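SalCYP truncation (Salinispora tropica, PDB 7ABB) is a truncated form of a cytochrome P450-family protein with a largely helical fold that holds a heme, modelled with heme c. Local coordinates at residues R93-W98 with G204-A209; R77-T82 with R225-T230. One frame throughout, in Å; residues are numbered along the deposited sequence.

Contact 1 of 2, residues R93-W98 with G204-A209; sequences RRLAAW and GDLTSA
Leu206 lies over one face of the Trp98 indole. The Leu206 CD1 methyl stands 3.9 Å from the centroid of the six-membered ring of Trp98 and 18° off the ring normal, a CH-pi contact. With CG anti to the backbone N (chi1 171°), the Leu206 side chain carries this methyl across the indole and on toward Leu95. There Leu206 CD1 meets Leu95 CD2 at 4.1 Å, so one methyl serves both the tryptophan and helix 86-95. Ala209 adds a second apolar touch. Ala209 CB comes to 3.4 Å from Trp98 CH2, at a slant to the ring. Trp213 also packs against Leu95, Trp98 and Leu206.

The polar edge begins at the indole nitrogen. Trp98 NE1 donates to Gly204 O at 3.0 Å, with an N-H...O angle of 149°. The carbonyl oxygen sits close to the ring plane. Further out, Asp205 is the N-cap of helix 206-210. Asp205 OD2 accepts from Ser208 N at 2.9 Å. The same Asp205 OD2 accepts from Ser208 OG at 2.7 Å. Arg197 of helix 182-199 forms a salt bridge to this oxygen.

Leu206 CD1 thus covers one face of the indole, and the NE1 bond would limit the turn of the ring about its bond to CB. The carboxylate that caps the helix gathers three donors, which would probably favour its charged form. The contact joins helix 86-95 and the residues that follow it to the start of helix 206-210 by packing and one directed bond.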
loop_
_atom_site.group_PDB
_atom_site.type_symbol
_atom_site.label_atom_id
_atom_site.label_comp_id
_atom_site.label_asym_id
_atom_site.label_seq_id
_atom_site.Cartn_x
_atom_site.Cartn_y
_atom_site.Cartn_z
ATOM N N ARG A 93 12.035 15.238 3.500
ATOM C CA ARG A 93 13.318 15.260 4.206
ATOM C C ARG A 93 13.113 15.147 5.710
ATOM O O ARG A 93 13.866 14.441 6.391
ATOM C CB ARG A 93 14.114 16.530 3.873
ATOM C CG ARG A 93 14.704 16.521 2.474
ATOM C CD ARG A 93 15.723 17.635 2.277
ATOM N NE ARG A 93 15.104 18.957 2.348
ATOM C CZ ARG A 93 15.106 19.861 1.371
ATOM N NH1 ARG A 93 14.505 21.031 1.558
ATOM N NH2 ARG A 93 15.714 19.617 0.215
ATOM N N ARG A 94 12.127 15.867 6.255
ATOM C CA ARG A 94 11.875 15.811 7.692
ATOM C C ARG A 94 11.397 14.430 8.118
ATOM O O ARG A 94 11.782 13.940 9.189
ATOM C CB ARG A 94 10.854 16.874 8.094
ATOM C CG ARG A 94 11.242 18.317 7.710
ATOM C CD ARG A 94 11.603 19.120 8.859
ATOM N NE ARG A 94 12.011 20.481 8.493
ATOM C CZ ARG A 94 12.809 21.231 9.238
ATOM N NH1 ARG A 94 13.287 20.757 10.381
ATOM N NH2 ARG A 94 13.132 22.454 8.836
ATOM N N LEU A 95 10.542 13.800 7.308
ATOM C CA LEU A 95 9.948 12.509 7.658
ATOM C C LEU A 95 10.914 11.344 7.499
ATOM O O LEU A 95 10.709 10.294 8.125
ATOM C CB LEU A 95 8.729 12.260 6.772
ATOM C CG LEU A 95 7.501 13.119 7.061
ATOM C CD1 LEU A 95 6.549 13.108 5.883
ATOM C CD2 LEU A 95 6.809 12.622 8.328
ATOM N N ALA A 96 11.956 11.507 6.690
ATOM C CA ALA A 96 12.719 10.370 6.185
ATOM C C ALA A 96 13.227 9.470 7.305
ATOM O O ALA A 96 13.173 8.238 7.184
ATOM C CB ALA A 96 13.877 10.873 5.314
ATOM N N ALA A 97 13.710 10.053 8.406
ATOM C CA ALA A 97 14.350 9.267 9.457
ATOM C C ALA A 97 13.421 8.215 10.046
ATOM O O ALA A 97 13.889 7.194 10.572
ATOM C CB ALA A 97 14.843 10.175 10.587
ATOM N N TRP A 98 12.112 8.447 10.011
ATOM C CA TRP A 98 11.187 7.523 10.643
ATOM C C TRP A 98 10.791 6.390 9.712
ATOM O O TRP A 98 10.048 5.499 10.135
ATOM C CB TRP A 98 9.928 8.248 11.120
ATOM C CG TRP A 98 10.123 8.940 12.454
ATOM C CD1 TRP A 98 9.834 8.438 13.693
ATOM C CD2 TRP A 98 10.669 10.245 12.673
ATOM N NE1 TRP A 98 10.149 9.347 14.663
ATOM C CE2 TRP A 98 10.673 10.467 14.060
ATOM C CE3 TRP A 98 11.157 11.250 11.826
ATOM C CZ2 TRP A 98 11.142 11.649 14.621
ATOM C CZ3 TRP A 98 11.617 12.404 12.380
ATOM C CH2 TRP A 98 11.610 12.605 13.776
ATOM N N GLY A 204 12.319 11.411 20.155
ATOM C CA GLY A 204 12.275 10.339 19.180
ATOM C C GLY A 204 10.897 10.026 18.641
ATOM O O GLY A 204 10.783 9.329 17.618
ATOM N N ASP A 205 9.852 10.508 19.299
ATOM C CA ASP A 205 8.482 10.328 18.844
ATOM C C ASP A 205 8.204 11.246 17.659
ATOM O O ASP A 205 8.527 12.431 17.713
ATOM C CB ASP A 205 7.548 10.656 20.006
ATOM C CG ASP A 205 6.103 10.731 19.604
ATOM O OD1 ASP A 205 5.535 9.667 19.281
ATOM O OD2 ASP A 205 5.526 11.839 19.655
ATOM N N LEU A 206 7.581 10.695 16.602
ATOM C CA LEU A 206 7.383 11.465 15.371
ATOM C C LEU A 206 6.595 12.743 15.638
ATOM O O LEU A 206 7.034 13.838 15.273
ATOM C CB LEU A 206 6.682 10.600 14.317
ATOM C CG LEU A 206 6.240 11.351 13.066
ATOM C CD1 LEU A 206 7.431 11.978 12.344
ATOM C CD2 LEU A 206 5.504 10.408 12.110
ATOM N N THR A 207 5.415 12.627 16.258
ATOM C CA THR A 207 4.590 13.815 16.485
ATOM C C THR A 207 5.337 14.860 17.314
ATOM O O THR A 207 5.270 16.062 17.028
ATOM C CB THR A 207 3.277 13.430 17.172
ATOM O OG1 THR A 207 2.577 12.482 16.360
ATOM C CG2 THR A 207 2.390 14.660 17.409
ATOM N N SER A 208 6.035 14.418 18.360
ATOM C CA SER A 208 6.797 15.338 19.194
ATOM C C SER A 208 7.854 16.068 18.382
ATOM O O SER A 208 8.070 17.269 18.571
ATOM C CB SER A 208 7.448 14.585 20.359
ATOM O OG SER A 208 6.482 13.891 21.141
ATOM N N ALA A 209 8.508 15.359 17.458
ATOM C CA ALA A 209 9.532 15.979 16.633
ATOM C C ALA A 209 8.945 17.114 15.814
ATOM O O ALA A 209 9.594 18.148 15.621
ATOM C CB ALA A 209 10.177 14.937 15.713
#

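Contact 2 of 2, residues R77-T82 with R225-T230; sequences RWIPLT and RESLLT. With HEC (heme c), chain B.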
loop_
_atom_site.group_PDB
_atom_site.type_symbol
_atom_site.label_atom_id
_atom_site.label_comp_id
_atom_site.label_asym_id
_atom_site.label_seq_id
_atom_site.Cartn_x
_atom_site.Cartn_y
_atom_site.Cartn_z
ATOM N N ARG A 77 -5.914 19.264 1.085
ATOM C CA ARG A 77 -4.508 19.325 1.483
ATOM C C ARG A 77 -4.205 18.118 2.374
ATOM O O ARG A 77 -4.431 18.145 3.586
ATOM C CB ARG A 77 -4.219 20.641 2.193
ATOM C CG ARG A 77 -2.767 20.857 2.573
ATOM C CD ARG A 77 -2.590 22.222 3.237
ATOM N NE ARG A 77 -1.258 22.378 3.815
ATOM C CZ ARG A 77 -0.223 22.940 3.198
ATOM N NH1 ARG A 77 -0.350 23.421 1.967
ATOM N NH2 ARG A 77 0.946 23.022 3.819
ATOM N N TRP A 78 -3.692 17.058 1.761
ATOM C CA TRP A 78 -3.316 15.839 2.470
ATOM C C TRP A 78 -1.793 15.765 2.474
ATOM O O TRP A 78 -1.175 15.489 1.442
ATOM C CB TRP A 78 -3.926 14.603 1.808
ATOM C CG TRP A 78 -5.428 14.616 1.737
ATOM C CD1 TRP A 78 -6.199 15.267 0.821
ATOM C CD2 TRP A 78 -6.337 13.939 2.614
ATOM N NE1 TRP A 78 -7.529 15.039 1.071
ATOM C CE2 TRP A 78 -7.641 14.227 2.167
ATOM C CE3 TRP A 78 -6.176 13.117 3.730
ATOM C CZ2 TRP A 78 -8.774 13.723 2.795
ATOM C CZ3 TRP A 78 -7.307 12.618 4.355
ATOM C CH2 TRP A 78 -8.586 12.922 3.887
ATOM N N ILE A 79 -1.197 16.016 3.629
ATOM C CA ILE A 79 0.261 16.067 3.742
ATOM C C ILE A 79 0.800 14.645 3.842
ATOM O O ILE A 79 0.408 13.916 4.770
ATOM C CB ILE A 79 0.664 16.876 4.970
ATOM C CG1 ILE A 79 0.157 18.319 4.865
ATOM C CG2 ILE A 79 2.177 16.822 5.173
ATOM C CD1 ILE A 79 0.908 19.161 3.879
ATOM N N PRO A 80 1.756 14.244 2.993
ATOM C CA PRO A 80 2.404 14.968 1.889
ATOM C C PRO A 80 1.860 14.627 0.504
ATOM O O PRO A 80 2.430 15.048 -0.489
ATOM C CB PRO A 80 3.850 14.514 1.997
ATOM C CG PRO A 80 3.738 13.081 2.472
ATOM C CD PRO A 80 2.480 13.002 3.316
ATOM N N LEU A 81 0.761 13.871 0.459
ATOM C CA LEU A 81 0.313 13.238 -0.779
ATOM C C LEU A 81 -0.030 14.253 -1.874
ATOM O O LEU A 81 0.258 14.019 -3.057
ATOM C CB LEU A 81 -0.891 12.354 -0.455
ATOM C CG LEU A 81 -1.406 11.345 -1.479
ATOM C CD1 LEU A 81 -0.333 10.349 -1.922
ATOM C CD2 LEU A 81 -2.595 10.620 -0.870
ATOM N N THR A 82 -0.661 15.370 -1.513
ATOM C CA THR A 82 -1.222 16.302 -2.486
ATOM C C THR A 82 -0.438 17.601 -2.584
ATOM O O THR A 82 -0.931 18.573 -3.170
ATOM C CB THR A 82 -2.682 16.612 -2.153
ATOM O OG1 THR A 82 -2.753 17.379 -0.949
ATOM C CG2 THR A 82 -3.470 15.334 -1.976
ATOM N N ARG A 225 0.008 19.053 10.938
ATOM C CA ARG A 225 0.305 17.913 11.804
ATOM C C ARG A 225 -0.822 16.899 11.766
ATOM O O ARG A 225 -0.593 15.699 11.620
ATOM C CB ARG A 225 0.519 18.355 13.254
ATOM C CG ARG A 225 1.894 18.869 13.535
ATOM C CD ARG A 225 2.132 19.207 15.004
ATOM N NE ARG A 225 3.333 20.027 15.062
ATOM C CZ ARG A 225 3.357 21.345 14.983
ATOM N NH1 ARG A 225 2.232 22.049 14.948
ATOM N NH2 ARG A 225 4.519 21.975 14.999
ATOM N N GLU A 226 -2.053 17.376 11.928
ATOM C CA GLU A 226 -3.199 16.481 11.904
ATOM C C GLU A 226 -3.369 15.861 10.529
ATOM O O GLU A 226 -3.704 14.679 10.406
ATOM C CB GLU A 226 -4.452 17.255 12.315
ATOM C CG GLU A 226 -4.399 17.733 13.741
ATOM C CD GLU A 226 -5.510 18.704 14.065
ATOM O OE1 GLU A 226 -6.555 18.647 13.386
ATOM O OE2 GLU A 226 -5.343 19.519 15.001
ATOM N N SER A 227 -3.144 16.648 9.477
ATOM C CA SER A 227 -3.212 16.081 8.134
ATOM C C SER A 227 -2.207 14.946 7.960
ATOM O O SER A 227 -2.559 13.845 7.510
ATOM C CB SER A 227 -2.971 17.178 7.106
ATOM O OG SER A 227 -3.075 16.644 5.808
ATOM N N LEU A 228 -0.947 15.188 8.336
ATOM C CA LEU A 228 0.080 14.157 8.218
ATOM C C LEU A 228 -0.332 12.872 8.929
ATOM O O LEU A 228 -0.266 11.782 8.357
ATOM C CB LEU A 228 1.402 14.672 8.788
ATOM C CG LEU A 228 2.511 13.623 8.920
ATOM C CD1 LEU A 228 2.958 13.100 7.559
ATOM C CD2 LEU A 228 3.682 14.208 9.699
ATOM N N LEU A 229 -0.751 12.995 10.187
ATOM C CA LEU A 229 -1.114 11.821 10.974
ATOM C C LEU A 229 -2.299 11.099 10.362
ATOM O O LEU A 229 -2.352 9.867 10.372
ATOM C CB LEU A 229 -1.423 12.241 12.419
ATOM C CG LEU A 229 -0.186 12.692 13.200
ATOM C CD1 LEU A 229 -0.580 13.278 14.569
ATOM C CD2 LEU A 229 0.791 11.539 13.387
ATOM N N THR A 230 -3.252 11.853 9.810
ATOM C CA THR A 230 -4.381 11.231 9.123
ATOM C C THR A 230 -3.915 10.450 7.902
ATOM O O THR A 230 -4.357 9.320 7.670
ATOM C CB THR A 230 -5.401 12.299 8.722
ATOM O OG1 THR A 230 -5.802 13.024 9.892
ATOM C CG2 THR A 230 -6.633 11.669 8.091
HETATM FE FE HEC B . 2.462 3.864 0.633
HETATM C CHA HEC B . 2.508 6.798 -1.164
HETATM C CHB HEC B . 1.859 2.167 -2.280
HETATM C CHC HEC B . 2.451 0.925 2.399
HETATM C CHD HEC B . 2.690 5.590 3.560
HETATM N NA HEC B . 2.217 4.381 -1.301
HETATM C C1A HEC B . 2.318 5.650 -1.873
HETATM C C2A HEC B . 2.175 5.595 -3.313
HETATM C C3A HEC B . 2.007 4.292 -3.602
HETATM C C4A HEC B . 2.026 3.534 -2.374
HETATM C CMA HEC B . 1.784 3.651 -4.983
HETATM C CAA HEC B . 2.253 6.800 -4.317
HETATM C CBA HEC B . 0.917 7.493 -4.558
HETATM C CGA HEC B . 1.093 8.603 -5.580
HETATM O O1A HEC B . 0.083 9.320 -5.764
HETATM O O2A HEC B . 2.206 8.723 -6.157
HETATM N NB HEC B . 2.150 1.935 0.167
HETATM C C1B HEC B . 1.962 1.425 -1.104
HETATM C C2B HEC B . 1.916 -0.002 -0.993
HETATM C C3B HEC B . 2.106 -0.341 0.295
HETATM C C4B HEC B . 2.230 0.859 1.047
HETATM C CMB HEC B . 1.724 -0.890 -2.238
HETATM C CAB HEC B . 2.140 -1.660 1.024
HETATM C CBB HEC B . 2.299 -2.884 0.181
HETATM N NC HEC B . 2.522 3.372 2.609
HETATM C C1C HEC B . 2.599 2.092 3.107
HETATM C C2C HEC B . 2.833 2.155 4.525
HETATM C C3C HEC B . 2.912 3.457 4.880
HETATM C C4C HEC B . 2.696 4.223 3.675
HETATM C CMC HEC B . 2.989 0.919 5.414
HETATM C CAC HEC B . 3.113 4.123 6.251
HETATM C CBC HEC B . 3.726 3.319 7.398
HETATM N ND HEC B . 2.549 5.805 1.090
HETATM C C1D HEC B . 2.647 6.288 2.396
HETATM C C2D HEC B . 2.725 7.713 2.333
HETATM C C3D HEC B . 2.667 8.114 0.901
HETATM C C4D HEC B . 2.580 6.857 0.190
HETATM C CMD HEC B . 2.829 8.647 3.546
HETATM C CAD HEC B . 2.705 9.533 0.308
HETATM C CBD HEC B . 4.145 9.859 -0.006
HETATM C CGD HEC B . 4.235 11.209 -0.691
HETATM O O1D HEC B . 5.349 11.770 -0.766
HETATM O O2D HEC B . 3.181 11.694 -1.148
#
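Ser227 and the backbone of Arg77 and Ile79 make the polar part of the contact. Ser227 OG donates to Arg77 O at 3.0 Å. Ser227 OG also accepts from Ile79 N at 2.9 Å. This second bond is nearly straight, with an angle of 169° at the hydrogen. A chi1 of -178° swings the hydroxyl away from its own backbone N and toward the loop, where it bridges both groups. The Arg77 side chain, poorly ordered, reaches the same helix through a salt bridge from NE to Asp224.

A CH...O contact lies alongside. Leu228 CA points its hydrogen at Ile79 O, 3.5 Å away. This buried oxygen has no hydrogen-bond partner in the model.

The apolar contacts are looser. Trp78 CZ3 meets Thr230 CG2 at 3.9 Å, the two side chains crossing at a slant. Ile79 CG2 lies 4.3 Å from Leu228 CB, and Pro80 CD packs near Leu228 CD1.

Pro80, preceded by a cis peptide bond, and Leu81 also line the heme pocket. Pro80 CG comes to 3.7 Å from heme c CGD. Leu81 CA lies 3.3 Å from heme c O2D, of the same propionate. The site is the heme-propionate edge of a cytochrome P450 fold, where a loop lies between the cofactor and helix 222-235.

In the fold
The two contacts lie on the same side of the chain's centre, about 14 Å apart between their own centres. Along the chain the order is 77-82, 93-98, 204-209, 225-230, so contact 1 falls within the span bracketed by contact 2. Helix 86-95 follows the loop of contact 2 and leads into contact 1. Helix 206-210 is followed, after a short hairpin, by helix 222-235. The contacts touch directly: Leu95 CD2 packs on Leu228 CD2 at 3.8 Å, and Thr207 OG1 lies 3.6 Å from Leu229 CD2. Together they tie the heme-side segments 77-82 and 93-98 to helices 206-210 and 222-235.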